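Local coordinates for cytochrome P450 268A2 Cyp268A2 (Mycobacterium marinum, PDB 6BLD), which belongs to the cytochrome P450 family of haem proteins and holds protoporphyrin IX containing iron together with (3E,5E)-6,10-dimethylundeca-3,5,9-trien-2-one, at residues P123-V126 against R127-E130; V151-V154 against E155-K159; G171-E174 against A175-E178. All coordinates share one frame; numbering follows the deposited sequence.

In the fold
Following the chain from its N terminus, contact 1 makes the opening turns of helix 123-147, contact 2 lies where strand 151-152 runs into helix 153-158, and contact 3 forms the turn between helices 160-170 and 177-186. Each is local and closes no more than a turn or two of chain; the three come in series, none enclosing or crossing another. Contact 1 stands apart, its nearest atoms about 15 Å from contact 2 and about 11 Å from contact 3, and sets helix 123-147 against helix 375-392. Contact 2 is bonded to strand 411-418 and touches contact 3 through a salt bridge between K159 and E178 that ties segment 155-159 to the start of helix 177-186.

Contact 1: P123-V126 against R127-E130; sequences PRQV and RRIE
P123 and R127 are joined by the first helical bond of the stretch, R127 N to P123 O at 3.0 Å, and R128 N repeats the pattern on R124 O at 3.1 Å before the spacing becomes less regular. I129 N lies 3.2 Å from V126 O, bonding to it from above the carbonyl plane, and reaches Q125 O only weakly, so the second turn leans toward three-residue spacing.

Among the side chains, R127 illustrates how an arginine can fold back along its own helix. Its CG sits beside the backbone N (chi1 -72°), and a bend at chi3 (-52°) brings the guanidinium over the preceding turn. There its NH2 rests 3.4 Å from R124 CG, and one face is covered by R124 CA, displaced toward the rim of the group. NH1 comes alongside P123 CB. The R124 and R127 guanidinium planes stand 69° apart, and R124 NE remains 5.8 Å from R127 NH2. Aliphatic carbon thus meets guanidinium while the like charges stay separated, which should limit their repulsion.

R128 CG, set beside the backbone N by chi1, lies 3.2 Å from R124 O. On I129, CG1 approaches V126 O at 3.5 Å.

V126, the buried residue here, packs on H376 and A380, while I129 meets L377 and the carboxylate of E130 adds a salt bridge to R383; together they bring one side of the helix against helix 375-392, with the side chain of V126 about 9 Å from the haem. With T122 OG1 accepting from Q125 N just ahead of P123, the start has the features of an N-capped helix with proline in its first turn, set beside another helix of the P450 fold.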
ATOM      1  N   PRO A 123     -16.310  10.324   0.169  1.00 32.92           N
ATOM      2  CA  PRO A 123     -16.801  10.184  -1.213  1.00 34.21           C
ATOM      3  C   PRO A 123     -17.291  11.491  -1.815  1.00 36.68           C
ATOM      4  O   PRO A 123     -17.113  11.716  -3.017  1.00 36.48           O
ATOM      5  CB  PRO A 123     -17.934   9.158  -1.073  1.00 33.90           C
ATOM      6  CG  PRO A 123     -17.573   8.360   0.128  1.00 32.99           C
ATOM      7  CD  PRO A 123     -16.897   9.317   1.071  1.00 32.88           C
ATOM      8  N   ARG A 124     -17.903  12.361  -1.007  1.00 38.95           N
ATOM      9  CA  ARG A 124     -18.348  13.658  -1.509  1.00 41.00           C
ATOM     10  C   ARG A 124     -17.168  14.501  -1.974  1.00 40.37           C
ATOM     11  O   ARG A 124     -17.202  15.099  -3.055  1.00 40.87           O
ATOM     12  CB  ARG A 124     -19.141  14.398  -0.430  1.00 43.72           C
ATOM     13  CG  ARG A 124     -20.547  13.868  -0.196  1.00 46.29           C
ATOM     14  CD  ARG A 124     -21.144  14.432   1.089  1.00 49.27           C
ATOM     15  NE  ARG A 124     -20.402  14.007   2.274  1.00 50.50           N
ATOM     16  CZ  ARG A 124     -19.608  14.801   2.985  1.00 51.91           C
ATOM     17  NH1 ARG A 124     -19.451  16.071   2.635  1.00 53.13           N
ATOM     18  NH2 ARG A 124     -18.973  14.328   4.049  1.00 51.59           N
ATOM     19  N   GLN A 125     -16.105  14.558  -1.164  1.00 38.40           N
ATOM     20  CA  GLN A 125     -14.956  15.388  -1.510  1.00 37.59           C
ATOM     21  C   GLN A 125     -14.156  14.795  -2.663  1.00 36.36           C
ATOM     22  O   GLN A 125     -13.573  15.543  -3.457  1.00 37.11           O
ATOM     23  CB  GLN A 125     -14.064  15.586  -0.286  1.00 37.46           C
ATOM     24  CG  GLN A 125     -14.672  16.489   0.777  1.00 38.78           C
ATOM     25  CD  GLN A 125     -14.962  17.887   0.261  1.00 40.26           C
ATOM     26  OE1 GLN A 125     -16.004  18.468   0.564  1.00 41.47           O
ATOM     27  NE2 GLN A 125     -14.037  18.433  -0.520  1.00 40.22           N
ATOM     28  N   VAL A 126     -14.111  13.465  -2.771  1.00 35.25           N
ATOM     29  CA  VAL A 126     -13.450  12.841  -3.914  1.00 35.46           C
ATOM     30  C   VAL A 126     -14.207  13.159  -5.200  1.00 37.78           C
ATOM     31  O   VAL A 126     -13.602  13.390  -6.253  1.00 37.67           O
ATOM     32  CB  VAL A 126     -13.312  11.324  -3.686  1.00 34.44           C
ATOM     33  CG1 VAL A 126     -12.905  10.618  -4.971  1.00 34.26           C
ATOM     34  CG2 VAL A 126     -12.299  11.046  -2.582  1.00 33.31           C
ATOM     35  N   ARG A 127     -15.542  13.194  -5.130  1.00 39.43           N
ATOM     36  CA  ARG A 127     -16.335  13.576  -6.294  1.00 40.66           C
ATOM     37  C   ARG A 127     -16.092  15.028  -6.687  1.00 41.33           C
ATOM     38  O   ARG A 127     -16.179  15.369  -7.873  1.00 41.46           O
ATOM     39  CB  ARG A 127     -17.822  13.347  -6.016  1.00 41.37           C
ATOM     40  CG  ARG A 127     -18.233  11.884  -5.976  1.00 41.06           C
ATOM     41  CD  ARG A 127     -19.729  11.719  -6.212  1.00 42.56           C
ATOM     42  NE  ARG A 127     -20.527  12.565  -5.328  1.00 43.97           N
ATOM     43  CZ  ARG A 127     -20.804  12.276  -4.059  1.00 44.05           C
ATOM     44  NH1 ARG A 127     -20.347  11.155  -3.514  1.00 42.94           N
ATOM     45  NH2 ARG A 127     -21.540  13.108  -3.334  1.00 45.02           N
ATOM     46  N   ARG A 128     -15.787  15.891  -5.716  1.00 41.90           N
ATOM     47  CA  ARG A 128     -15.540  17.297  -6.020  1.00 43.99           C
ATOM     48  C   ARG A 128     -14.268  17.485  -6.837  1.00 44.01           C
ATOM     49  O   ARG A 128     -14.169  18.440  -7.615  1.00 44.95           O
ATOM     50  CB  ARG A 128     -15.455  18.107  -4.726  1.00 46.16           C
ATOM     51  CG  ARG A 128     -16.756  18.184  -3.943  1.00 48.24           C
ATOM     52  CD  ARG A 128     -17.797  19.026  -4.664  1.00 50.88           C
ATOM     53  NE  ARG A 128     -19.109  18.931  -4.030  1.00 53.21           N
ATOM     54  CZ  ARG A 128     -20.152  19.693  -4.347  1.00 56.19           C
ATOM     55  NH1 ARG A 128     -20.043  20.613  -5.296  1.00 57.56           N
ATOM     56  NH2 ARG A 128     -21.306  19.532  -3.713  1.00 57.33           N
ATOM     57  N   ILE A 129     -13.292  16.594  -6.677  1.00 43.04           N
ATOM     58  CA  ILE A 129     -12.001  16.710  -7.342  1.00 43.31           C
ATOM     59  C   ILE A 129     -11.804  15.625  -8.392  1.00 42.92           C
ATOM     60  O   ILE A 129     -10.713  15.508  -8.959  1.00 43.02           O
ATOM     61  CB  ILE A 129     -10.849  16.696  -6.324  1.00 42.73           C
ATOM     62  CG1 ILE A 129     -10.740  15.317  -5.668  1.00 41.58           C
ATOM     63  CG2 ILE A 129     -11.054  17.776  -5.272  1.00 43.40           C
ATOM     64  CD1 ILE A 129      -9.592  15.190  -4.692  1.00 40.85           C
ATOM     65  N   GLU A 130     -12.838  14.825  -8.671  1.00 42.43           N
ATOM     66  CA  GLU A 130     -12.689  13.729  -9.624  1.00 41.41           C
ATOM     67  C   GLU A 130     -12.416  14.236 -11.035  1.00 41.04           C
ATOM     68  O   GLU A 130     -11.730  13.561 -11.810  1.00 40.11           O
ATOM     69  CB  GLU A 130     -13.936  12.846  -9.610  1.00 41.76           C
ATOM     70  CG  GLU A 130     -13.788  11.562 -10.408  1.00 41.69           C
ATOM     71  CD  GLU A 130     -14.857  10.539 -10.077  1.00 41.72           C
ATOM     72  OE1 GLU A 130     -15.727  10.838  -9.233  1.00 42.01           O
ATOM     73  OE2 GLU A 130     -14.825   9.435 -10.662  1.00 41.44           O
TER

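Contact 2: V151-V154 against E155-K159; sequences VDFV and EHCAK
D152 and E155 meet in an N-cap, the Asp side chain taking up backbone N-H groups that the first turn of a helix cannot satisfy. E155 N bonds to D152 OD2 at 3.0 Å, coming from above the carboxylate plane, whereas V154 N reaches D152 OD1 weakly; OD1 also accepts from M415 N. D152 O accepts from H156 N at 3.2 Å. Further on the spacing widens to a pi-type turn: A158 N points almost straight at F153 O (3.0 Å, 168°), in the carbonyl plane, and K159 N bonds to V154 O at 3.0 Å. K159 NZ pairs with E155 OE2, at a modelled separation too short to be trusted, and has E178 as a second partner.

V151 CG2, trans to the backbone N, lies over the H156 ring, 3.5 Å from its centroid, in a CH-pi contact. C157 CB covers a face of F153, with SG 3.5 Å from F153 CE1 in an oblique sulfur-aromatic contact.

Backbone hydrogen bonds of V151 with C417 and of F153 with M415 fasten the segment to strand 411-418, while V154 and A158 face helix 247-278, F153 and C157 helix 375-392, and V151 and H156 helix 123-147.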
ATOM      1  N   VAL A 151       7.996   1.991 -24.462  1.00 35.79           N
ATOM      2  CA  VAL A 151       8.460   2.791 -23.337  1.00 35.32           C
ATOM      3  C   VAL A 151       8.013   2.150 -22.025  1.00 33.72           C
ATOM      4  O   VAL A 151       7.091   1.331 -21.980  1.00 33.58           O
ATOM      5  CB  VAL A 151       7.963   4.244 -23.456  1.00 36.75           C
ATOM      6  CG1 VAL A 151       6.572   4.390 -22.858  1.00 36.39           C
ATOM      7  CG2 VAL A 151       8.946   5.202 -22.800  1.00 37.36           C
ATOM      8  N   ASP A 152       8.689   2.528 -20.941  1.00 32.23           N
ATOM      9  CA  ASP A 152       8.387   1.976 -19.627  1.00 30.03           C
ATOM     10  C   ASP A 152       7.043   2.501 -19.134  1.00 28.33           C
ATOM     11  O   ASP A 152       6.856   3.714 -18.989  1.00 28.35           O
ATOM     12  CB  ASP A 152       9.496   2.326 -18.638  1.00 29.61           C
ATOM     13  CG  ASP A 152       9.167   1.907 -17.217  1.00 28.73           C
ATOM     14  OD1 ASP A 152       8.569   0.824 -17.039  1.00 28.44           O
ATOM     15  OD2 ASP A 152       9.507   2.658 -16.279  1.00 28.54           O
ATOM     16  N   PHE A 153       6.110   1.583 -18.874  1.00 27.07           N
ATOM     17  CA  PHE A 153       4.779   1.977 -18.424  1.00 26.57           C
ATOM     18  C   PHE A 153       4.797   2.524 -17.002  1.00 25.85           C
ATOM     19  O   PHE A 153       3.948   3.348 -16.647  1.00 25.61           O
ATOM     20  CB  PHE A 153       3.825   0.786 -18.523  1.00 26.12           C
ATOM     21  CG  PHE A 153       2.419   1.091 -18.095  1.00 25.43           C
ATOM     22  CD1 PHE A 153       1.581   1.840 -18.904  1.00 26.21           C
ATOM     23  CD2 PHE A 153       1.931   0.620 -16.886  1.00 24.49           C
ATOM     24  CE1 PHE A 153       0.283   2.117 -18.515  1.00 25.89           C
ATOM     25  CE2 PHE A 153       0.635   0.894 -16.491  1.00 24.31           C
ATOM     26  CZ  PHE A 153      -0.189   1.644 -17.307  1.00 24.96           C
ATOM     27  N   VAL A 154       5.751   2.084 -16.179  1.00 25.93           N
ATOM     28  CA  VAL A 154       5.788   2.520 -14.786  1.00 26.10           C
ATOM     29  C   VAL A 154       6.152   3.997 -14.697  1.00 27.88           C
ATOM     30  O   VAL A 154       5.472   4.782 -14.026  1.00 27.02           O
ATOM     31  CB  VAL A 154       6.765   1.650 -13.975  1.00 25.39           C
ATOM     32  CG1 VAL A 154       6.902   2.189 -12.558  1.00 24.63           C
ATOM     33  CG2 VAL A 154       6.301   0.202 -13.959  1.00 25.07           C
ATOM     34  N   GLU A 155       7.227   4.399 -15.376  1.00 30.26           N
ATOM     35  CA  GLU A 155       7.700   5.774 -15.268  1.00 31.92           C
ATOM     36  C   GLU A 155       6.833   6.752 -16.048  1.00 32.46           C
ATOM     37  O   GLU A 155       6.682   7.906 -15.632  1.00 32.66           O
ATOM     38  CB  GLU A 155       9.151   5.869 -15.743  1.00 34.10           C
ATOM     39  CG  GLU A 155       9.924   7.039 -15.154  1.00 35.92           C
ATOM     40  CD  GLU A 155      10.281   6.829 -13.693  1.00 36.91           C
ATOM     41  OE1 GLU A 155      10.171   5.683 -13.206  1.00 37.16           O
ATOM     42  OE2 GLU A 155      10.674   7.812 -13.030  1.00 37.79           O
ATOM     43  N   HIS A 156       6.255   6.321 -17.167  1.00 32.15           N
ATOM     44  CA  HIS A 156       5.507   7.209 -18.043  1.00 33.69           C
ATOM     45  C   HIS A 156       4.008   7.210 -17.774  1.00 32.52           C
ATOM     46  O   HIS A 156       3.271   7.913 -18.472  1.00 33.60           O
ATOM     47  CB  HIS A 156       5.764   6.839 -19.508  1.00 36.51           C
ATOM     48  CG  HIS A 156       7.111   7.259 -20.007  1.00 39.24           C
ATOM     49  ND1 HIS A 156       8.286   6.795 -19.456  1.00 39.53           N
ATOM     50  CD2 HIS A 156       7.470   8.105 -21.001  1.00 40.87           C
ATOM     51  CE1 HIS A 156       9.311   7.335 -20.090  1.00 40.55           C
ATOM     52  NE2 HIS A 156       8.843   8.133 -21.033  1.00 41.26           N
ATOM     53  N   CYS A 157       3.533   6.450 -16.786  1.00 30.43           N
ATOM     54  CA  CYS A 157       2.098   6.393 -16.533  1.00 29.52           C
ATOM     55  C   CYS A 157       1.769   5.993 -15.099  1.00 27.73           C
ATOM     56  O   CYS A 157       1.080   6.734 -14.390  1.00 27.73           O
ATOM     57  CB  CYS A 157       1.429   5.420 -17.507  1.00 30.06           C
ATOM     58  SG  CYS A 157      -0.367   5.323 -17.334  1.00 30.01           S
ATOM     59  N   ALA A 158       2.254   4.825 -14.669  1.00 26.24           N
ATOM     60  CA  ALA A 158       1.826   4.268 -13.387  1.00 24.54           C
ATOM     61  C   ALA A 158       2.170   5.189 -12.223  1.00 23.69           C
ATOM     62  O   ALA A 158       1.396   5.307 -11.267  1.00 23.40           O
ATOM     63  CB  ALA A 158       2.453   2.890 -13.180  1.00 23.88           C
ATOM     64  N   LYS A 159       3.323   5.852 -12.283  1.00 23.48           N
ATOM     65  CA  LYS A 159       3.746   6.728 -11.199  1.00 23.09           C
ATOM     66  C   LYS A 159       3.225   8.153 -11.337  1.00 23.07           C
ATOM     67  O   LYS A 159       3.314   8.921 -10.374  1.00 22.17           O
ATOM     68  CB  LYS A 159       5.278   6.756 -11.113  1.00 23.47           C
ATOM     69  CG  LYS A 159       5.941   7.540 -12.234  1.00 25.09           C
ATOM     70  CD  LYS A 159       7.270   8.136 -11.795  1.00 25.91           C
ATOM     71  CE  LYS A 159       7.745   9.189 -12.784  1.00 27.26           C
ATOM     72  NZ  LYS A 159       9.141   9.631 -12.514  1.00 28.01           N
TER

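Contact 3: G171-E174 against A175-E178; sequences GIPE and ADRE
The turn that leads into helix 177-186 brings I172, P173 and E174 against D176 and R177. Two successive backbone bonds, each spanning three residues, shape it: D176 N to P173 O at 3.0 Å and R177 N to E174 O at 3.2 Å, the latter nearly straight (170°) at hydrogen but arriving from above the carbonyl plane.

R177 reaches back across the turn. Its chain runs extended from CG to NE, which takes NE to I172 O, a hydrogen bond of 3.2 Å tilted out of the guanidinium plane. E174 bends at chi2 (84°), laying OE1 over one face of that guanidinium, 3.3 Å from R177 NE. No N-H points at OE1, so this salt bridge is charge alone. A water links the same two groups, donating to E174 OE1 and accepting weakly from R177 NH1. Another accepts from E178 N and donates to E174 O. I172 CG2 packs on D176 CB at 4.0 Å, and D176 OD1 bonds to Y211.

With NH2 also in a salt bridge to D168 of helix 160-170, R177 is held by a carbonyl and two carboxylates; its positive charge is probably balanced, and its head joins the turn to the preceding helix.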
ATOM      1  N   GLY A 171      -0.692  20.202  -2.022  1.00 43.91           N
ATOM      2  CA  GLY A 171      -0.092  21.446  -2.455  1.00 42.03           C
ATOM      3  C   GLY A 171       1.408  21.398  -2.629  1.00 39.78           C
ATOM      4  O   GLY A 171       2.080  22.410  -2.395  1.00 41.11           O
ATOM      5  N   ILE A 172       1.957  20.257  -3.028  1.00 36.54           N
ATOM      6  CA  ILE A 172       3.408  20.135  -3.209  1.00 34.45           C
ATOM      7  C   ILE A 172       3.843  21.011  -4.380  1.00 34.79           C
ATOM      8  O   ILE A 172       3.215  20.963  -5.453  1.00 35.69           O
ATOM      9  CB  ILE A 172       3.792  18.671  -3.443  1.00 32.34           C
ATOM     10  CG1 ILE A 172       3.229  17.788  -2.324  1.00 30.53           C
ATOM     11  CG2 ILE A 172       5.314  18.518  -3.539  1.00 31.99           C
ATOM     12  CD1 ILE A 172       3.664  16.344  -2.405  1.00 29.00           C
ATOM     13  N   PRO A 173       4.901  21.814  -4.233  1.00 33.58           N
ATOM     14  CA  PRO A 173       5.390  22.599  -5.373  1.00 33.46           C
ATOM     15  C   PRO A 173       5.814  21.695  -6.521  1.00 32.36           C
ATOM     16  O   PRO A 173       6.273  20.569  -6.317  1.00 30.64           O
ATOM     17  CB  PRO A 173       6.586  23.365  -4.792  1.00 33.73           C
ATOM     18  CG  PRO A 173       6.335  23.404  -3.319  1.00 33.48           C
ATOM     19  CD  PRO A 173       5.641  22.111  -2.995  1.00 32.90           C
ATOM     20  N   GLU A 174       5.645  22.205  -7.744  1.00 33.25           N
ATOM     21  CA  GLU A 174       5.891  21.387  -8.928  1.00 33.45           C
ATOM     22  C   GLU A 174       7.338  20.916  -9.004  1.00 32.61           C
ATOM     23  O   GLU A 174       7.602  19.795  -9.457  1.00 31.71           O
ATOM     24  CB  GLU A 174       5.520  22.167 -10.189  1.00 35.50           C
ATOM     25  CG  GLU A 174       5.725  21.384 -11.470  1.00 36.72           C
ATOM     26  CD  GLU A 174       4.550  20.483 -11.800  1.00 37.49           C
ATOM     27  OE1 GLU A 174       3.482  20.634 -11.169  1.00 37.78           O
ATOM     28  OE2 GLU A 174       4.695  19.623 -12.694  1.00 37.92           O
ATOM     29  N   ALA A 175       8.286  21.744  -8.559  1.00 33.46           N
ATOM     30  CA  ALA A 175       9.692  21.363  -8.608  1.00 34.18           C
ATOM     31  C   ALA A 175      10.014  20.190  -7.688  1.00 32.77           C
ATOM     32  O   ALA A 175      11.065  19.564  -7.853  1.00 32.73           O
ATOM     33  CB  ALA A 175      10.574  22.560  -8.251  1.00 36.01           C
ATOM     34  N   ASP A 176       9.138  19.876  -6.734  1.00 31.22           N
ATOM     35  CA  ASP A 176       9.365  18.792  -5.789  1.00 29.48           C
ATOM     36  C   ASP A 176       8.501  17.569  -6.055  1.00 27.36           C
ATOM     37  O   ASP A 176       8.617  16.579  -5.325  1.00 25.87           O
ATOM     38  CB  ASP A 176       9.117  19.279  -4.357  1.00 29.83           C
ATOM     39  CG  ASP A 176      10.059  20.387  -3.948  1.00 31.46           C
ATOM     40  OD1 ASP A 176      11.287  20.156  -3.955  1.00 32.05           O
ATOM     41  OD2 ASP A 176       9.571  21.488  -3.622  1.00 32.49           O
ATOM     42  N   ARG A 177       7.646  17.602  -7.078  1.00 27.36           N
ATOM     43  CA  ARG A 177       6.657  16.541  -7.246  1.00 26.83           C
ATOM     44  C   ARG A 177       7.309  15.224  -7.650  1.00 25.21           C
ATOM     45  O   ARG A 177       7.027  14.177  -7.058  1.00 24.27           O
ATOM     46  CB  ARG A 177       5.603  16.970  -8.268  1.00 28.69           C
ATOM     47  CG  ARG A 177       4.577  17.937  -7.698  1.00 30.42           C
ATOM     48  CD  ARG A 177       3.617  18.447  -8.758  1.00 32.45           C
ATOM     49  NE  ARG A 177       2.675  19.418  -8.208  1.00 34.44           N
ATOM     50  CZ  ARG A 177       1.356  19.353  -8.361  1.00 35.76           C
ATOM     51  NH1 ARG A 177       0.813  18.358  -9.051  1.00 35.74           N
ATOM     52  NH2 ARG A 177       0.577  20.280  -7.822  1.00 36.80           N
ATOM     53  N   GLU A 178       8.189  15.253  -8.655  1.00 25.25           N
ATOM     54  CA  GLU A 178       8.811  14.013  -9.109  1.00 25.24           C
ATOM     55  C   GLU A 178       9.778  13.450  -8.073  1.00 24.26           C
ATOM     56  O   GLU A 178       9.922  12.227  -7.964  1.00 23.30           O
ATOM     57  CB  GLU A 178       9.530  14.234 -10.441  1.00 27.35           C
ATOM     58  CG  GLU A 178       8.599  14.510 -11.616  1.00 29.26           C
ATOM     59  CD  GLU A 178       7.575  13.407 -11.833  1.00 29.59           C
ATOM     60  OE1 GLU A 178       7.895  12.226 -11.576  1.00 29.36           O
ATOM     61  OE2 GLU A 178       6.446  13.722 -12.262  1.00 30.12           O
TER
HETATM   62  O   HOH W   1       8.674  17.617 -10.558  1.00 27.66           O
HETATM   63  O   HOH W   2       2.017  18.028 -11.603  1.00 32.25           O